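Local coordinates for envelope polyprotein (Puumala orthohantavirus, PDB 5FXU) that forms the antigenic Gn ectodomain of the hantavirus surface and probably takes part, with its partner glycoprotein Gc, in attachment and entry, at residues P27-L31 with T32-S36; L39-S42 with C43-L47; C92-P96 with L97-T101; T314-D317 with D318-I322. All coordinates share one frame; numbering follows the deposited sequence.

In the fold
None of the four contacts lies wholly in the core. Contacts 1, 2 and 4 are at the surface, whereas contact 3 is partly buried. Contacts 1 and 2 follow each other along the chain, the first at the end of strand 19-30 and the second joining strand 39-41 to strand 46-47. Contact 4 leads into strand 321-323, whose W323 packs against contact 1. Contacts 3 and 4 touch directly, L93 CD2 lying 3.5 Å from Y321 CZ. The chemistry varies with place: backbone bonds in contact 1, a serine hydroxyl and a water in contact 2, valine and isoleucine packing in contact 3, and a water bridge in contact 4, where two aspartates pair with lysines elsewhere in the chain.

Contact 1 of 4, residues P27-L31 with T32-S36; sequences PPVPL and TQVES
The carbonyl oxygen L31 O receives the amide V34 N at 2.9 Å, with an N-H...O angle of 158°. One residue earlier the same pattern recurs more loosely, Q33 N bonding to P30 O at 3.2 Å. Both donors stand above the planes of their carbonyls. The E35 side chain brings OE1 to 2.8 Å from L31 O. Two acceptors face each other there, so the exact placing of this carboxylate is doubtful; its other oxygen, OE2, forms a long, weak ion pair with K59. With these two i to i+3 bonds the chain takes up a helix-like turn, though not a regular helix, as it leaves strand 19-30. V29 at the end of that strand and L31 just beyond it bond through their backbones to C121 and T119 of the neighbouring hairpin. On the inner side of the turn V34 is buried. Its CG2 branch, anti to its own carbonyl carbon and beside N, meets V29 CG2 at 3.9 Å, the two valines crossing at about a right angle; the same methyl lies 3.4 Å from L31 O. W323 and C121 continue this apolar patch around L31 and V34. On the exposed side the extended Q33 chain lays its amide by the P30 ring, CD to CD 3.9 Å, not far from the glycan whose sugars touch P28.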
loop_
_atom_site.group_PDB
_atom_site.type_symbol
_atom_site.label_atom_id
_atom_site.label_comp_id
_atom_site.label_asym_id
_atom_site.label_seq_id
_atom_site.Cartn_x
_atom_site.Cartn_y
_atom_site.Cartn_z
ATOM N N PRO A 27 -9.811 -14.568 1.126
ATOM C CA PRO A 27 -9.666 -15.632 0.136
ATOM C C PRO A 27 -9.883 -15.177 -1.321
ATOM O O PRO A 27 -10.454 -14.100 -1.563
ATOM C CB PRO A 27 -10.756 -16.642 0.530
ATOM C CG PRO A 27 -11.024 -16.375 1.964
ATOM C CD PRO A 27 -10.802 -14.911 2.155
ATOM N N PRO A 28 -9.441 -16.006 -2.286
ATOM C CA PRO A 28 -9.547 -15.667 -3.710
ATOM C C PRO A 28 -10.978 -15.544 -4.206
ATOM O O PRO A 28 -11.798 -16.341 -3.822
ATOM C CB PRO A 28 -8.843 -16.830 -4.423
ATOM C CG PRO A 28 -8.108 -17.579 -3.379
ATOM C CD PRO A 28 -8.788 -17.314 -2.079
ATOM N N VAL A 29 -11.240 -14.544 -5.037
ATOM C CA VAL A 29 -12.504 -14.350 -5.732
ATOM C C VAL A 29 -12.138 -14.403 -7.227
ATOM O O VAL A 29 -11.037 -13.975 -7.593
ATOM C CB VAL A 29 -13.239 -12.997 -5.437
ATOM C CG1 VAL A 29 -13.381 -12.695 -3.962
ATOM C CG2 VAL A 29 -12.584 -11.812 -6.122
ATOM N N PRO A 30 -13.059 -14.866 -8.099
ATOM C CA PRO A 30 -12.818 -14.807 -9.560
ATOM C C PRO A 30 -12.664 -13.369 -10.080
ATOM O O PRO A 30 -13.214 -12.460 -9.482
ATOM C CB PRO A 30 -14.086 -15.459 -10.160
ATOM C CG PRO A 30 -14.690 -16.238 -9.050
ATOM C CD PRO A 30 -14.363 -15.474 -7.789
ATOM N N LEU A 31 -11.941 -13.168 -11.175
ATOM C CA LEU A 31 -11.687 -11.802 -11.692
ATOM C C LEU A 31 -12.940 -11.040 -12.058
ATOM O O LEU A 31 -13.032 -9.841 -11.811
ATOM C CB LEU A 31 -10.809 -11.804 -12.957
ATOM C CG LEU A 31 -9.297 -11.933 -12.951
ATOM C CD1 LEU A 31 -8.763 -11.398 -14.269
ATOM C CD2 LEU A 31 -8.632 -11.213 -11.818
ATOM N N THR A 32 -13.892 -11.734 -12.676
ATOM C CA THR A 32 -15.154 -11.115 -13.113
ATOM C C THR A 32 -15.910 -10.454 -11.964
ATOM O O THR A 32 -16.589 -9.460 -12.169
ATOM C CB THR A 32 -16.083 -12.118 -13.830
ATOM O OG1 THR A 32 -16.274 -13.271 -13.010
ATOM C CG2 THR A 32 -15.480 -12.565 -15.169
ATOM N N GLN A 33 -15.746 -10.979 -10.755
ATOM C CA GLN A 33 -16.344 -10.385 -9.564
ATOM C C GLN A 33 -15.637 -9.174 -8.982
ATOM O O GLN A 33 -16.228 -8.473 -8.162
ATOM C CB GLN A 33 -16.534 -11.452 -8.492
ATOM C CG GLN A 33 -17.590 -12.475 -8.872
ATOM C CD GLN A 33 -17.755 -13.564 -7.833
ATOM O OE1 GLN A 33 -17.467 -13.375 -6.640
ATOM N NE2 GLN A 33 -18.244 -14.728 -8.285
ATOM N N VAL A 34 -14.403 -8.911 -9.400
ATOM C CA VAL A 34 -13.576 -7.851 -8.812
ATOM C C VAL A 34 -14.129 -6.477 -9.119
ATOM O O VAL A 34 -14.142 -5.597 -8.252
ATOM C CB VAL A 34 -12.112 -7.950 -9.301
ATOM C CG1 VAL A 34 -11.271 -6.782 -8.837
ATOM C CG2 VAL A 34 -11.478 -9.246 -8.817
ATOM N N GLU A 35 -14.602 -6.294 -10.350
ATOM C CA GLU A 35 -15.192 -5.016 -10.774
ATOM C C GLU A 35 -16.491 -4.648 -10.005
ATOM O O GLU A 35 -16.836 -3.470 -9.900
ATOM C CB GLU A 35 -15.384 -4.996 -12.313
ATOM C CG GLU A 35 -14.081 -5.064 -13.143
ATOM C CD GLU A 35 -13.724 -6.452 -13.702
ATOM O OE1 GLU A 35 -14.032 -7.478 -13.035
ATOM O OE2 GLU A 35 -13.070 -6.511 -14.774
ATOM N N SER A 36 -17.175 -5.647 -9.441
ATOM C CA SER A 36 -18.374 -5.437 -8.611
ATOM C C SER A 36 -18.132 -5.207 -7.118
ATOM O O SER A 36 -19.074 -4.891 -6.402
ATOM C CB SER A 36 -19.304 -6.643 -8.746
ATOM O OG SER A 36 -19.709 -6.782 -10.088
#

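Contact 2 of 4, residues L39-S42 with C43-L47; sequences LESS and CNFDL
The backbone of 39-42 runs extended as far as S41, turns at S42 and again at N44, and then folds back toward the weakly bonded strand 46-47, with N44 at the centre of an inverse gamma turn closed by a weak bond from F45 N to C43 O. Inside this bend S41 does most of the work. Its OG is anti to the backbone N (chi1 -179°), which carries the hydroxyl forward along the chain to accept a nearly straight bond from C43 N, 3.0 Å away with an N-H...O angle of 162°. A serine oxygen taking the amide two residues on is the defining bond of an ST turn, and here it starts the bend that the gamma turn at N44 continues, just where strand 39-41, the outer strand of a four-stranded sheet, ends. Backbone bonds from E40 and S42 to G143 and L141, together with the disulfide from C43 to C140, tie this edge to strand 139-144. A water ties both limbs of the bend together: it lies 2.9 Å from S41 OG and donates to C43 O at 2.9 Å and, less closely, to F45 O at 3.3 Å. The phenyl ring of F45 swings back under the turn, its CG placed between the backbone N and carbonyl carbon (chi1 53°). One ring face takes C43 CB, displaced toward the rim, while CE1 approaches S41 OG obliquely at 3.6 Å. L47 CD1 comes loosely to 4.3 Å from S41 CB, and the L47 side chain also rests against T108 and A110 of strand 107-116.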
loop_
_atom_site.group_PDB
_atom_site.type_symbol
_atom_site.label_atom_id
_atom_site.label_comp_id
_atom_site.label_asym_id
_atom_site.label_seq_id
_atom_site.Cartn_x
_atom_site.Cartn_y
_atom_site.Cartn_z
ATOM N N LEU A 39 -17.103 -2.209 -0.554
ATOM C CA LEU A 39 -16.987 -2.332 0.902
ATOM C C LEU A 39 -18.255 -1.831 1.561
ATOM O O LEU A 39 -18.666 -0.716 1.295
ATOM C CB LEU A 39 -15.810 -1.522 1.475
ATOM C CG LEU A 39 -14.585 -2.286 1.985
ATOM C CD1 LEU A 39 -13.680 -1.315 2.722
ATOM C CD2 LEU A 39 -14.902 -3.462 2.903
ATOM N N GLU A 40 -18.865 -2.659 2.402
ATOM C CA GLU A 40 -19.993 -2.253 3.236
ATOM C C GLU A 40 -19.489 -2.219 4.662
ATOM O O GLU A 40 -18.613 -3.003 5.013
ATOM C CB GLU A 40 -21.157 -3.273 3.175
ATOM C CG GLU A 40 -21.666 -3.691 1.798
ATOM C CD GLU A 40 -22.515 -2.629 1.095
ATOM O OE1 GLU A 40 -22.167 -1.434 1.157
ATOM O OE2 GLU A 40 -23.516 -2.996 0.449
ATOM N N SER A 41 -20.073 -1.358 5.485
ATOM C CA SER A 41 -19.715 -1.276 6.903
ATOM C C SER A 41 -20.947 -1.175 7.774
ATOM O O SER A 41 -21.861 -0.421 7.467
ATOM C CB SER A 41 -18.838 -0.053 7.182
ATOM O OG SER A 41 -18.471 0.005 8.555
ATOM N N SER A 42 -20.959 -1.945 8.855
ATOM C CA SER A 42 -21.917 -1.766 9.928
ATOM C C SER A 42 -21.267 -1.064 11.139
ATOM O O SER A 42 -21.864 -1.004 12.198
ATOM C CB SER A 42 -22.481 -3.130 10.353
ATOM O OG SER A 42 -21.694 -3.686 11.402
ATOM N N CYS A 43 -20.056 -0.546 10.996
ATOM C CA CYS A 43 -19.307 -0.049 12.144
ATOM C C CYS A 43 -19.736 1.365 12.510
ATOM O O CYS A 43 -20.182 2.123 11.651
ATOM C CB CYS A 43 -17.807 -0.062 11.831
ATOM S SG CYS A 43 -17.068 -1.699 11.501
ATOM N N ASN A 44 -19.598 1.709 13.793
ATOM C CA ASN A 44 -19.976 3.040 14.316
ATOM C C ASN A 44 -18.795 4.000 14.197
ATOM O O ASN A 44 -18.227 4.459 15.206
ATOM C CB ASN A 44 -20.506 2.975 15.765
ATOM C CG ASN A 44 -19.553 2.269 16.731
ATOM O OD1 ASN A 44 -18.823 1.338 16.353
ATOM N ND2 ASN A 44 -19.560 2.709 17.987
ATOM N N PHE A 45 -18.413 4.259 12.948
ATOM C CA PHE A 45 -17.391 5.243 12.643
ATOM C C PHE A 45 -17.727 6.008 11.358
ATOM O O PHE A 45 -18.636 5.628 10.617
ATOM C CB PHE A 45 -15.953 4.644 12.669
ATOM C CG PHE A 45 -15.726 3.397 11.804
ATOM C CD1 PHE A 45 -16.086 3.348 10.456
ATOM C CD2 PHE A 45 -15.052 2.299 12.352
ATOM C CE1 PHE A 45 -15.820 2.217 9.697
ATOM C CE2 PHE A 45 -14.790 1.167 11.600
ATOM C CZ PHE A 45 -15.165 1.125 10.262
ATOM N N ASP A 46 -16.991 7.095 11.126
ATOM C CA ASP A 46 -17.269 8.032 10.048
ATOM C C ASP A 46 -16.388 7.753 8.812
ATOM O O ASP A 46 -15.283 8.285 8.666
ATOM C CB ASP A 46 -17.068 9.455 10.579
ATOM C CG ASP A 46 -17.501 10.513 9.604
ATOM O OD1 ASP A 46 -18.057 10.160 8.545
ATOM O OD2 ASP A 46 -17.269 11.709 9.879
ATOM N N LEU A 47 -16.901 6.899 7.932
ATOM C CA LEU A 47 -16.206 6.501 6.705
ATOM C C LEU A 47 -15.925 7.687 5.779
ATOM O O LEU A 47 -16.829 8.434 5.427
ATOM C CB LEU A 47 -17.011 5.434 5.932
ATOM C CG LEU A 47 -16.688 3.931 6.090
ATOM C CD1 LEU A 47 -17.111 3.148 4.843
ATOM C CD2 LEU A 47 -15.233 3.622 6.454
HETATM O O HOH W 1 -19.196 2.823 8.985
#

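Contact 3 of 4, residues C92-P96 with L97-T101; sequences CLVPP and LVIET
V94 faces the segment 97-101 with its CG1 methyl, which the first torsion holds anti to the backbone N (chi1 -174°). That one methyl meets V98 CB and also I99 CD1, each at 3.9 Å; V94 and I99 cross at about a right angle, and I196 and I231 of adjoining strands carry the apolar cluster further. P95 comes next, V98 CG2 lying against CB, CG and CD of its ring, 3.9 Å from CD. Its carbonyl oxygen accepts a weak bond from V98 N at 3.4 Å, closing a type II beta turn over P96 and L97 in which L97 adopts the positive phi (76°) of the third position. This turn carries the loop that follows the C92-C111 disulfide into helix 102-105. P96 packs on Y229 and I196. A water sits beside the turn, donating to P95 O at 2.9 Å and to E100 OE1 at 2.7 Å while accepting from I99 N. The carboxylate is held from its other oxygen as well, OE2 bonding to Y229 OH and weakly to L97 N. Beyond the turn, L97 O is gripped by T101 N at 3.0 Å and T101 OG1 at 2.7 Å, from opposite faces of its plane.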
loop_
_atom_site.group_PDB
_atom_site.type_symbol
_atom_site.label_atom_id
_atom_site.label_comp_id
_atom_site.label_asym_id
_atom_site.label_seq_id
_atom_site.Cartn_x
_atom_site.Cartn_y
_atom_site.Cartn_z
ATOM N N CYS A 92 -7.365 1.328 -2.637
ATOM C CA CYS A 92 -6.614 2.255 -1.818
ATOM C C CYS A 92 -5.885 3.296 -2.644
ATOM O O CYS A 92 -4.675 3.255 -2.751
ATOM C CB CYS A 92 -5.648 1.501 -0.869
ATOM S SG CYS A 92 -6.449 0.457 0.380
ATOM N N LEU A 93 -6.655 4.230 -3.184
ATOM C CA LEU A 93 -6.168 5.455 -3.815
ATOM C C LEU A 93 -6.643 6.583 -2.927
ATOM O O LEU A 93 -7.738 7.122 -3.103
ATOM C CB LEU A 93 -6.750 5.677 -5.213
ATOM C CG LEU A 93 -6.057 5.032 -6.386
ATOM C CD1 LEU A 93 -6.352 3.546 -6.357
ATOM C CD2 LEU A 93 -6.553 5.642 -7.689
ATOM N N VAL A 94 -5.819 6.949 -1.981
ATOM C CA VAL A 94 -6.217 7.877 -0.962
ATOM C C VAL A 94 -5.766 9.273 -1.413
ATOM O O VAL A 94 -4.648 9.444 -1.883
ATOM C CB VAL A 94 -5.599 7.460 0.381
ATOM C CG1 VAL A 94 -6.114 8.346 1.494
ATOM C CG2 VAL A 94 -5.930 6.001 0.670
ATOM N N PRO A 95 -6.653 10.270 -1.324
ATOM C CA PRO A 95 -6.232 11.609 -1.739
ATOM C C PRO A 95 -5.246 12.208 -0.776
ATOM O O PRO A 95 -5.183 11.785 0.374
ATOM C CB PRO A 95 -7.528 12.428 -1.722
ATOM C CG PRO A 95 -8.622 11.429 -1.783
ATOM C CD PRO A 95 -8.103 10.224 -1.052
ATOM N N PRO A 96 -4.501 13.218 -1.225
ATOM C CA PRO A 96 -3.588 13.925 -0.301
ATOM C C PRO A 96 -4.322 14.503 0.901
ATOM O O PRO A 96 -5.470 14.871 0.775
ATOM C CB PRO A 96 -3.015 15.053 -1.157
ATOM C CG PRO A 96 -3.333 14.711 -2.575
ATOM C CD PRO A 96 -4.499 13.787 -2.585
ATOM N N LEU A 97 -3.651 14.510 2.046
ATOM C CA LEU A 97 -4.139 15.032 3.333
ATOM C C LEU A 97 -5.152 14.172 4.095
ATOM O O LEU A 97 -5.385 14.412 5.275
ATOM C CB LEU A 97 -4.669 16.474 3.195
ATOM C CG LEU A 97 -3.732 17.468 2.482
ATOM C CD1 LEU A 97 -4.355 18.854 2.486
ATOM C CD2 LEU A 97 -2.325 17.514 3.099
ATOM N N VAL A 98 -5.764 13.183 3.454
ATOM C CA VAL A 98 -6.861 12.439 4.086
ATOM C C VAL A 98 -6.355 11.644 5.295
ATOM O O VAL A 98 -6.902 11.785 6.393
ATOM C CB VAL A 98 -7.595 11.556 3.064
ATOM C CG1 VAL A 98 -8.526 10.575 3.734
ATOM C CG2 VAL A 98 -8.354 12.437 2.091
ATOM N N ILE A 99 -5.307 10.843 5.093
ATOM C CA ILE A 99 -4.715 10.103 6.193
ATOM C C ILE A 99 -4.035 11.074 7.179
ATOM O O ILE A 99 -4.174 10.927 8.394
ATOM C CB ILE A 99 -3.739 9.009 5.709
ATOM C CG1 ILE A 99 -4.526 7.891 5.033
ATOM C CG2 ILE A 99 -2.943 8.433 6.875
ATOM C CD1 ILE A 99 -3.692 6.947 4.206
ATOM N N GLU A 100 -3.301 12.048 6.649
ATOM C CA GLU A 100 -2.522 12.971 7.493
ATOM C C GLU A 100 -3.372 13.724 8.491
ATOM O O GLU A 100 -2.918 13.999 9.588
ATOM C CB GLU A 100 -1.729 13.970 6.643
ATOM C CG GLU A 100 -0.676 13.327 5.737
ATOM C CD GLU A 100 -1.157 13.126 4.303
ATOM O OE1 GLU A 100 -2.163 12.382 4.088
ATOM O OE2 GLU A 100 -0.528 13.703 3.389
ATOM N N THR A 101 -4.617 14.021 8.127
ATOM C CA THR A 101 -5.522 14.786 9.002
ATOM C C THR A 101 -6.680 13.973 9.565
ATOM O O THR A 101 -7.596 14.546 10.171
ATOM C CB THR A 101 -6.092 16.027 8.279
ATOM O OG1 THR A 101 -6.917 15.617 7.179
ATOM C CG2 THR A 101 -4.964 16.882 7.763
HETATM O O HOH W 2 -3.801 10.735 2.636
#

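Contact 4 of 4, residues T314-D317 with D318-I322; sequences TAKD and DPVYI
Contact between K316 and the residues that follow it is a local, water-bridged packing at the surface, in the loop of the hairpin that joins strand 310-313 to strand 321-323. A water accepts from V320 N at 2.9 Å and lies 3.0 Å from K316 O, to which it can donate, so it spans the mouth of the bend formed by D317 and D318. K316 starts toward 318-322 with CB and CG, but its amine end leads away. With CG anti to the carbonyl carbon (chi1 -61°), that atom lies 4.1 Å from V320 CG2, the two side chains running alongside each other and pointing the same way. K316 CB also sits 3.2 Å from D318 O. The hairpin pairing is taken up by V320 and I322, bonded through their backbones to L313 and G311, while Y321 joins strand 54-64 through T58. The two aspartates at the turn hold their carboxylates well apart, D317 OD2 and D318 OD1 being 6.6 Å from each other. Each has its own lysine, D317 with K207 and D318 with K199, which probably offsets the like charges; Q227 also bonds D317 OD2. P319 keeps CD 3.7 Å from D317 O, while its side chain packs on V312, F226 and A197.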
loop_
_atom_site.group_PDB
_atom_site.type_symbol
_atom_site.label_atom_id
_atom_site.label_comp_id
_atom_site.label_asym_id
_atom_site.label_seq_id
_atom_site.Cartn_x
_atom_site.Cartn_y
_atom_site.Cartn_z
ATOM N N THR A 314 5.963 5.080 -13.346
ATOM C CA THR A 314 6.836 6.139 -12.825
ATOM C C THR A 314 7.079 7.238 -13.849
ATOM O O THR A 314 7.421 8.345 -13.483
ATOM C CB THR A 314 8.185 5.590 -12.367
ATOM O OG1 THR A 314 8.868 5.011 -13.480
ATOM C CG2 THR A 314 8.023 4.546 -11.273
ATOM N N ALA A 315 6.878 6.929 -15.133
ATOM C CA ALA A 315 7.216 7.831 -16.224
ATOM C C ALA A 315 6.309 9.044 -16.353
ATOM O O ALA A 315 6.755 10.084 -16.843
ATOM C CB ALA A 315 7.271 7.087 -17.566
ATOM N N LYS A 316 5.042 8.925 -15.973
ATOM C CA LYS A 316 4.098 10.034 -16.201
ATOM C C LYS A 316 3.797 10.822 -14.941
ATOM O O LYS A 316 3.374 10.248 -13.933
ATOM C CB LYS A 316 2.789 9.522 -16.825
ATOM C CG LYS A 316 2.952 8.857 -18.188
ATOM C CD LYS A 316 3.572 9.789 -19.208
ATOM C CE LYS A 316 3.559 9.155 -20.586
ATOM N NZ LYS A 316 4.150 10.094 -21.581
ATOM N N ASP A 317 4.014 12.138 -15.031
ATOM C CA ASP A 317 3.602 13.102 -14.001
ATOM C C ASP A 317 2.184 12.854 -13.516
ATOM O O ASP A 317 1.934 12.709 -12.314
ATOM C CB ASP A 317 3.677 14.545 -14.527
ATOM C CG ASP A 317 5.112 15.095 -14.592
ATOM O OD1 ASP A 317 5.831 14.744 -15.561
ATOM O OD2 ASP A 317 5.515 15.884 -13.691
ATOM N N ASP A 318 1.268 12.828 -14.482
ATOM C CA ASP A 318 -0.123 12.448 -14.258
ATOM C C ASP A 318 -0.153 10.941 -14.116
ATOM O O ASP A 318 0.289 10.247 -15.035
ATOM C CB ASP A 318 -0.990 12.831 -15.461
ATOM C CG ASP A 318 -1.029 14.331 -15.699
ATOM O OD1 ASP A 318 -1.001 15.117 -14.713
ATOM O OD2 ASP A 318 -1.101 14.715 -16.891
ATOM N N PRO A 319 -0.675 10.437 -12.979
ATOM C CA PRO A 319 -0.632 9.003 -12.712
ATOM C C PRO A 319 -1.391 8.129 -13.734
ATOM O O PRO A 319 -2.532 8.433 -14.094
ATOM C CB PRO A 319 -1.266 8.879 -11.324
ATOM C CG PRO A 319 -2.101 10.102 -11.154
ATOM C CD PRO A 319 -1.447 11.178 -11.962
ATOM N N VAL A 320 -0.718 7.096 -14.231
ATOM C CA VAL A 320 -1.355 6.055 -15.016
ATOM C C VAL A 320 -1.416 4.832 -14.122
ATOM O O VAL A 320 -0.383 4.217 -13.866
ATOM C CB VAL A 320 -0.561 5.749 -16.286
ATOM C CG1 VAL A 320 -1.163 4.561 -17.023
ATOM C CG2 VAL A 320 -0.555 6.964 -17.183
ATOM N N TYR A 321 -2.615 4.507 -13.650
ATOM C CA TYR A 321 -2.802 3.410 -12.714
ATOM C C TYR A 321 -2.957 2.099 -13.465
ATOM O O TYR A 321 -3.640 2.036 -14.476
ATOM C CB TYR A 321 -4.023 3.653 -11.813
ATOM C CG TYR A 321 -3.867 4.778 -10.837
ATOM C CD1 TYR A 321 -3.241 4.570 -9.631
ATOM C CD2 TYR A 321 -4.364 6.063 -11.112
ATOM C CE1 TYR A 321 -3.093 5.598 -8.712
ATOM C CE2 TYR A 321 -4.222 7.110 -10.202
ATOM C CZ TYR A 321 -3.576 6.868 -8.996
ATOM O OH TYR A 321 -3.382 7.872 -8.074
ATOM N N ILE A 322 -2.328 1.062 -12.952
ATOM C CA ILE A 322 -2.289 -0.241 -13.593
ATOM C C ILE A 322 -2.768 -1.323 -12.662
ATOM O O ILE A 322 -2.437 -1.337 -11.509
ATOM C CB ILE A 322 -0.862 -0.577 -14.073
ATOM C CG1 ILE A 322 -0.502 0.357 -15.219
ATOM C CG2 ILE A 322 -0.763 -1.995 -14.628
ATOM C CD1 ILE A 322 0.795 1.036 -14.963
HETATM O O HOH W 3 2.111 7.549 -13.924
#